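Local coordinates for chaperonin-like RBCX protein 1, chloroplastic (Arabidopsis thaliana, PDB 4GR2) that acts as a homodimeric chloroplast chaperone in the assembly of Rubisco, the enzyme of carbon dioxide fixation, at residues E8-P11 with E12-A15; R67-S70 with R71-N74; A100-N103 with V104-N108. The protein carries 2 engineered substitutions. One frame throughout, in Å; residues are numbered along the deposited sequence.

Interaction 1: residues E8-P11 with E12-A15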
loop_
_atom_site.group_PDB
_atom_site.type_symbol
_atom_site.label_atom_id
_atom_site.label_comp_id
_atom_site.label_asym_id
_atom_site.label_seq_id
_atom_site.Cartn_x
_atom_site.Cartn_y
_atom_site.Cartn_z
ATOM N N GLU B 8 10.881 3.685 -13.279
ATOM C CA GLU B 8 10.509 2.303 -13.560
ATOM C C GLU B 8 8.987 2.185 -13.527
ATOM O O GLU B 8 8.295 2.591 -14.463
ATOM C CB GLU B 8 11.149 1.356 -12.539
ATOM N N ALA B 9 8.470 1.626 -12.441
ATOM C CA ALA B 9 7.040 1.656 -12.184
ATOM C C ALA B 9 6.659 3.041 -11.658
ATOM O O ALA B 9 7.410 3.650 -10.895
ATOM C CB ALA B 9 6.670 0.588 -11.182
ATOM N N SER B 10 5.508 3.553 -12.088
ATOM C CA SER B 10 4.964 4.786 -11.521
ATOM C C SER B 10 4.551 4.517 -10.074
ATOM O O SER B 10 4.370 3.355 -9.691
ATOM C CB SER B 10 3.713 5.198 -12.294
ATOM O OG SER B 10 2.699 4.218 -12.101
ATOM N N PRO B 11 4.386 5.584 -9.270
ATOM C CA PRO B 11 3.782 5.385 -7.950
ATOM C C PRO B 11 2.378 4.806 -8.060
ATOM O O PRO B 11 1.990 4.018 -7.203
ATOM C CB PRO B 11 3.732 6.799 -7.377
ATOM C CG PRO B 11 4.904 7.500 -8.028
ATOM C CD PRO B 11 4.940 6.946 -9.426
ATOM N N GLU B 12 1.624 5.192 -9.092
ATOM C CA GLU B 12 0.279 4.649 -9.280
ATOM C C GLU B 12 0.295 3.134 -9.508
ATOM O O GLU B 12 -0.539 2.388 -8.952
ATOM C CB GLU B 12 -0.410 5.368 -10.430
ATOM C CG GLU B 12 -0.728 6.824 -10.113
ATOM C CD GLU B 12 0.390 7.793 -10.452
ATOM O OE1 GLU B 12 1.480 7.352 -10.891
ATOM O OE2 GLU B 12 0.160 9.020 -10.290
ATOM N N ALA B 13 1.238 2.672 -10.328
ATOM C CA ALA B 13 1.311 1.239 -10.628
ATOM C C ALA B 13 1.743 0.498 -9.386
ATOM O O ALA B 13 1.254 -0.588 -9.106
ATOM C CB ALA B 13 2.283 0.950 -11.781
ATOM N N LYS B 14 2.654 1.099 -8.621
ATOM C CA LYS B 14 3.093 0.487 -7.371
ATOM C C LYS B 14 1.932 0.354 -6.403
ATOM O O LYS B 14 1.722 -0.710 -5.820
ATOM C CB LYS B 14 4.251 1.282 -6.736
ATOM C CG LYS B 14 5.578 1.191 -7.520
ATOM C CD LYS B 14 6.521 2.358 -7.191
ATOM C CE LYS B 14 7.874 1.909 -6.654
ATOM N NZ LYS B 14 8.673 1.178 -7.678
ATOM N N ALA B 15 1.187 1.442 -6.228
ATOM C CA ALA B 15 0.025 1.435 -5.348
ATOM C C ALA B 15 -1.007 0.430 -5.853
ATOM O O ALA B 15 -1.658 -0.266 -5.058
ATOM C CB ALA B 15 -0.594 2.818 -5.310
#
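Ser10 reaches over the first turn of helix 11-35 and accepts a hydrogen bond from the backbone of Ala13, the classic N-cap. With its hydroxyl lodged between the backbone N and the carbonyl carbon (chi1 65°), OG is carried round to meet the amide that the turn leaves without a helical acceptor, and Ala13 N lies 2.8 Å from Ser10 OG. The bond is fairly straight, 156° at the hydrogen, and Ala13 CB packs against the same oxygen. Were Ser10 an alanine, the amide of Ala13 would probably be left without its capping acceptor, and the first turn would be more prone to fray.

Pro11, the first residue of the helix, has no amide hydrogen to satisfy, and its ring lies side by side with Glu12, both pointing the same way. Glu12 bends at chi2 (88°) and curls back over the cap, bringing OE1 to 3.4 Å from Ser10 CB. Its other oxygen, OE2, is hydrogen-bonded to the backbone N of Glu92 of the second subunit, so the carboxylate is engaged across the dimer interface while its stem packs on the cap. Tyr86 and Phe91, both of the second subunit, pack on Pro11 and Glu12 respectively.

On another side of the turn, Lys14 runs back along the incoming chain, and its aliphatic part lies beside Ala9, with Lys14 CG 3.9 Å from Ala9 CB. Phe6 also touches Lys14 and Pro11. Ala9 and Ala13 bring their methyl groups loosely together. Regular helix bonding starts with the carbonyls of the cap and of the proline: Ala15 N is 2.9 Å from Pro11 O, and Lys14 N donates to Ser10 O at 3.0 Å.

Interaction 2: residues R67-S70 with R71-N74; sequences RRSS and RHMN
This is a local, largely polar contact at the surface, formed where the chain leaves helix 58-68 and enters helix 70-90 through a tight corner at Ser69. The hydroxyl of Ser69 is the centre of it. Held between the backbone N and the carbonyl carbon, it accepts from the amide of His72, with His72 N 3.1 Å from Ser69 OG and an angle of 165° at the hydrogen. The same oxygen meets the imidazole at its edge, in the ring plane, and Ser69 OG and His72 ND1 share a short hydrogen bond of 2.6 Å. One serine oxygen thus binds both the backbone and the side chain of a single residue, which should restrict rotation of the ring.

Arg68 covers a face of that ring. Its CG stands almost squarely over the imidazole, 3.3 Å from the centroid of the His72 ring and 9° off the normal, a CH-pi contact made possible because the chain places CG anti to the backbone N before bending at chi2. Farther out, the guanidinium passes over His72 CE1, its plane turned 31° from the ring.

Arg71 comes to the corner with an extended chain and sets a guanidinium face over Ser69 OG. Its charge is answered by Glu45 of helix 40-52, with which NH2 forms a salt bridge; Glu45 also touches His72, and Leu65 of helix 58-68 packs on His72 as well. The backbone closes the first turn in the usual way, Met73 N lying 2.8 Å from Ser69 O and Asn74 N 3.0 Å from Ser70 O. Together these bonds make a serine N-cap at a helix-to-helix corner, in which the capping hydroxyl also holds the side chain of the third residue after it.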
loop_
_atom_site.group_PDB
_atom_site.type_symbol
_atom_site.label_atom_id
_atom_site.label_comp_id
_atom_site.label_asym_id
_atom_site.label_seq_id
_atom_site.Cartn_x
_atom_site.Cartn_y
_atom_site.Cartn_z
ATOM N N ARG B 67 -3.794 -25.698 -7.266
ATOM C CA ARG B 67 -3.068 -26.904 -7.620
ATOM C C ARG B 67 -3.104 -27.880 -6.449
ATOM O O ARG B 67 -2.656 -29.016 -6.568
ATOM C CB ARG B 67 -1.632 -26.562 -8.004
ATOM C CG ARG B 67 -1.505 -26.030 -9.416
ATOM C CD ARG B 67 -0.200 -25.287 -9.623
ATOM N NE ARG B 67 -0.087 -24.749 -10.980
ATOM C CZ ARG B 67 -0.788 -23.714 -11.451
ATOM N NH1 ARG B 67 -1.677 -23.081 -10.689
ATOM N NH2 ARG B 67 -0.594 -23.304 -12.694
ATOM N N ARG B 68 -3.664 -27.440 -5.326
ATOM C CA ARG B 68 -3.698 -28.256 -4.117
ATOM C C ARG B 68 -4.650 -29.449 -4.255
ATOM O O ARG B 68 -4.317 -30.558 -3.863
ATOM C CB ARG B 68 -4.062 -27.393 -2.907
ATOM C CG ARG B 68 -4.357 -28.156 -1.645
ATOM C CD ARG B 68 -3.191 -29.041 -1.167
ATOM N NE ARG B 68 -3.566 -29.648 0.109
ATOM C CZ ARG B 68 -4.323 -30.736 0.228
ATOM N NH1 ARG B 68 -4.756 -31.382 -0.853
ATOM N NH2 ARG B 68 -4.629 -31.195 1.431
ATOM N N SER B 69 -5.831 -29.213 -4.815
ATOM C CA SER B 69 -6.778 -30.280 -5.102
ATOM C C SER B 69 -7.858 -29.679 -5.982
ATOM O O SER B 69 -7.898 -28.465 -6.165
ATOM C CB SER B 69 -7.364 -30.877 -3.812
ATOM O OG SER B 69 -8.536 -30.217 -3.371
ATOM N N SER B 70 -8.717 -30.522 -6.546
ATOM C CA SER B 70 -9.810 -30.032 -7.361
ATOM C C SER B 70 -10.753 -29.140 -6.534
ATOM O O SER B 70 -11.203 -28.083 -7.006
ATOM C CB SER B 70 -10.569 -31.213 -7.994
ATOM O OG SER B 70 -10.976 -32.136 -6.992
ATOM N N ARG B 71 -11.036 -29.529 -5.293
ATOM C CA ARG B 71 -11.920 -28.699 -4.473
ATOM C C ARG B 71 -11.235 -27.411 -3.970
ATOM O O ARG B 71 -11.879 -26.383 -3.803
ATOM C CB ARG B 71 -12.547 -29.501 -3.332
ATOM C CG ARG B 71 -11.669 -29.710 -2.146
ATOM C CD ARG B 71 -12.034 -31.025 -1.431
ATOM N NE ARG B 71 -11.036 -31.337 -0.405
ATOM C CZ ARG B 71 -9.934 -32.047 -0.624
ATOM N NH1 ARG B 71 -9.700 -32.550 -1.827
ATOM N NH2 ARG B 71 -9.073 -32.264 0.364
ATOM N N HIS B 72 -9.927 -27.464 -3.757
ATOM C CA HIS B 72 -9.186 -26.252 -3.447
ATOM C C HIS B 72 -9.209 -25.331 -4.669
ATOM O O HIS B 72 -9.275 -24.108 -4.541
ATOM C CB HIS B 72 -7.747 -26.594 -3.071
ATOM C CG HIS B 72 -7.612 -27.219 -1.717
ATOM N ND1 HIS B 72 -7.678 -28.582 -1.511
ATOM C CD2 HIS B 72 -7.414 -26.666 -0.497
ATOM C CE1 HIS B 72 -7.536 -28.839 -0.223
ATOM N NE2 HIS B 72 -7.366 -27.693 0.413
ATOM N N MET B 73 -9.168 -25.934 -5.855
ATOM C CA MET B 73 -9.219 -25.182 -7.101
ATOM C C MET B 73 -10.535 -24.432 -7.189
ATOM O O MET B 73 -10.574 -23.267 -7.593
ATOM C CB MET B 73 -9.026 -26.093 -8.306
ATOM C CG MET B 73 -8.842 -25.343 -9.613
ATOM S SD MET B 73 -10.428 -25.028 -10.366
ATOM C CE MET B 73 -9.936 -24.480 -11.999
ATOM N N ASN B 74 -11.608 -25.091 -6.775
ATOM C CA ASN B 74 -12.901 -24.423 -6.721
ATOM C C ASN B 74 -12.924 -23.297 -5.679
ATOM O O ASN B 74 -13.646 -22.304 -5.839
ATOM C CB ASN B 74 -14.034 -25.429 -6.475
ATOM C CG ASN B 74 -14.298 -26.357 -7.691
ATOM O OD1 ASN B 74 -14.277 -25.925 -8.851
ATOM N ND2 ASN B 74 -14.545 -27.633 -7.409
#

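Interaction 3: residues A100-N103 with V104-N108; sequences AFKN and VDDSN
Lys102 and Asp106, one helical turn apart, form an i to i+4 salt bridge on helix 93-118, with Lys102 NZ 2.8 Å from Asp106 OD2. The ammonium uses the syn lone pair of that oxygen, on the side facing OD1. Lys102 leaves the helix with CG anti to the backbone N (chi1 -169°) and stays extended until a bend at chi4 turns NZ in to the carboxylate. This is the looser, more solvent-facing edge, where the lysine itself is exposed.

The tighter side is marked by the buried residues Ala100, Val104 and Ser107. Val104 CG2 presses on the backbone there, 3.3 Å from Ala100 O, the same oxygen that accepts from Val104 N at 3.0 Å. The i to i+4 backbone bonds continue on both sides of the helix: Ser107 N lies 2.8 Å from Asn103 O, and beneath the salt bridge Asp106 N is 2.8 Å from Lys102 O.

The second subunit packs against much of this face. Asp105 OD1 makes a salt bridge with Lys88 of the second subunit, which also packs on Phe101, and Ser107 OG is hydrogen-bonded to both Asp59 and Arg83 of that subunit. Val104 meets Ser84 of the partner, on its helix 70-90. This stretch of helix 93-118 therefore lies along the other subunit in the all-helical homodimer, with the Lys102-Asp106 pair on a more open edge.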
loop_
_atom_site.group_PDB
_atom_site.type_symbol
_atom_site.label_atom_id
_atom_site.label_comp_id
_atom_site.label_asym_id
_atom_site.label_seq_id
_atom_site.Cartn_x
_atom_site.Cartn_y
_atom_site.Cartn_z
ATOM N N ALA B 100 -7.045 8.992 3.296
ATOM C CA ALA B 100 -5.607 9.126 3.079
ATOM C C ALA B 100 -5.222 10.589 3.188
ATOM O O ALA B 100 -4.163 10.930 3.734
ATOM C CB ALA B 100 -5.222 8.587 1.714
ATOM N N PHE B 101 -6.086 11.452 2.667
ATOM C CA PHE B 101 -5.876 12.891 2.751
ATOM C C PHE B 101 -5.956 13.306 4.204
ATOM O O PHE B 101 -5.145 14.115 4.691
ATOM C CB PHE B 101 -6.948 13.649 1.957
ATOM C CG PHE B 101 -6.672 13.729 0.486
ATOM C CD1 PHE B 101 -5.474 13.279 -0.044
ATOM C CD2 PHE B 101 -7.605 14.267 -0.374
ATOM C CE1 PHE B 101 -5.221 13.355 -1.416
ATOM C CE2 PHE B 101 -7.354 14.359 -1.742
ATOM C CZ PHE B 101 -6.167 13.906 -2.260
ATOM N N LYS B 102 -6.942 12.760 4.907
ATOM C CA LYS B 102 -7.063 13.071 6.318
ATOM C C LYS B 102 -5.825 12.595 7.101
ATOM O O LYS B 102 -5.358 13.290 8.010
ATOM C CB LYS B 102 -8.324 12.472 6.913
ATOM C CG LYS B 102 -8.643 12.994 8.309
ATOM C CD LYS B 102 -9.496 11.995 9.080
ATOM C CE LYS B 102 -10.316 12.677 10.166
ATOM N NZ LYS B 102 -9.471 13.282 11.230
ATOM N N ASN B 103 -5.311 11.409 6.762
ATOM C CA ASN B 103 -4.129 10.868 7.435
ATOM C C ASN B 103 -2.915 11.773 7.227
ATOM O O ASN B 103 -2.163 12.048 8.155
ATOM C CB ASN B 103 -3.798 9.457 6.918
ATOM C CG ASN B 103 -4.697 8.383 7.511
ATOM O OD1 ASN B 103 -5.318 8.587 8.548
ATOM N ND2 ASN B 103 -4.755 7.220 6.856
ATOM N N VAL B 104 -2.729 12.217 5.987
ATOM C CA VAL B 104 -1.612 13.088 5.646
ATOM C C VAL B 104 -1.733 14.439 6.335
ATOM O O VAL B 104 -0.753 14.927 6.925
ATOM C CB VAL B 104 -1.498 13.257 4.145
ATOM C CG1 VAL B 104 -0.484 14.321 3.814
ATOM C CG2 VAL B 104 -1.071 11.940 3.532
ATOM N N ASP B 105 -2.938 15.015 6.293
ATOM C CA ASP B 105 -3.226 16.290 6.949
ATOM C C ASP B 105 -3.029 16.197 8.454
ATOM O O ASP B 105 -2.364 17.034 9.038
ATOM C CB ASP B 105 -4.662 16.750 6.668
ATOM C CG ASP B 105 -4.867 17.228 5.235
ATOM O OD1 ASP B 105 -3.863 17.451 4.503
ATOM O OD2 ASP B 105 -6.049 17.407 4.850
ATOM N N ASP B 106 -3.621 15.182 9.082
ATOM C CA ASP B 106 -3.456 14.987 10.521
ATOM C C ASP B 106 -2.018 14.659 10.926
ATOM O O ASP B 106 -1.565 15.059 12.010
ATOM C CB ASP B 106 -4.372 13.888 11.035
ATOM C CG ASP B 106 -5.822 14.287 10.991
ATOM O OD1 ASP B 106 -6.103 15.449 10.631
ATOM O OD2 ASP B 106 -6.671 13.434 11.307
ATOM N N SER B 107 -1.311 13.923 10.071
ATOM C CA SER B 107 0.103 13.630 10.349
ATOM C C SER B 107 0.935 14.926 10.376
ATOM O O SER B 107 1.741 15.162 11.296
ATOM C CB SER B 107 0.672 12.661 9.303
ATOM O OG SER B 107 2.095 12.791 9.229
ATOM N N ASN B 108 0.740 15.765 9.360
ATOM C CA ASN B 108 1.393 17.078 9.273
ATOM C C ASN B 108 1.176 17.874 10.540
ATOM O O ASN B 108 2.102 18.394 11.150
ATOM C CB ASN B 108 0.782 17.910 8.144
ATOM C CG ASN B 108 1.286 17.529 6.787
ATOM O OD1 ASN B 108 2.268 16.813 6.658
ATOM N ND2 ASN B 108 0.611 18.016 5.750
#

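Overall arrangement
Interactions 1 and 2 both cap a first turn with serine, at helix 11-35 and helix 70-90, but interaction 1 is partly buried and packs against the second subunit, whereas interaction 2 is a surface corner where arginines and a histidine crowd the cap. Interaction 3, also partly buried, differs from both in lying within helix 93-118, where carbonyls already serve the amides and side chains are left to pair with one another or with the partner chain. Centres of interactions 2 and 3 are 43 Å apart, on opposite sides of the chain's centre, yet all three contacts touch the second subunit.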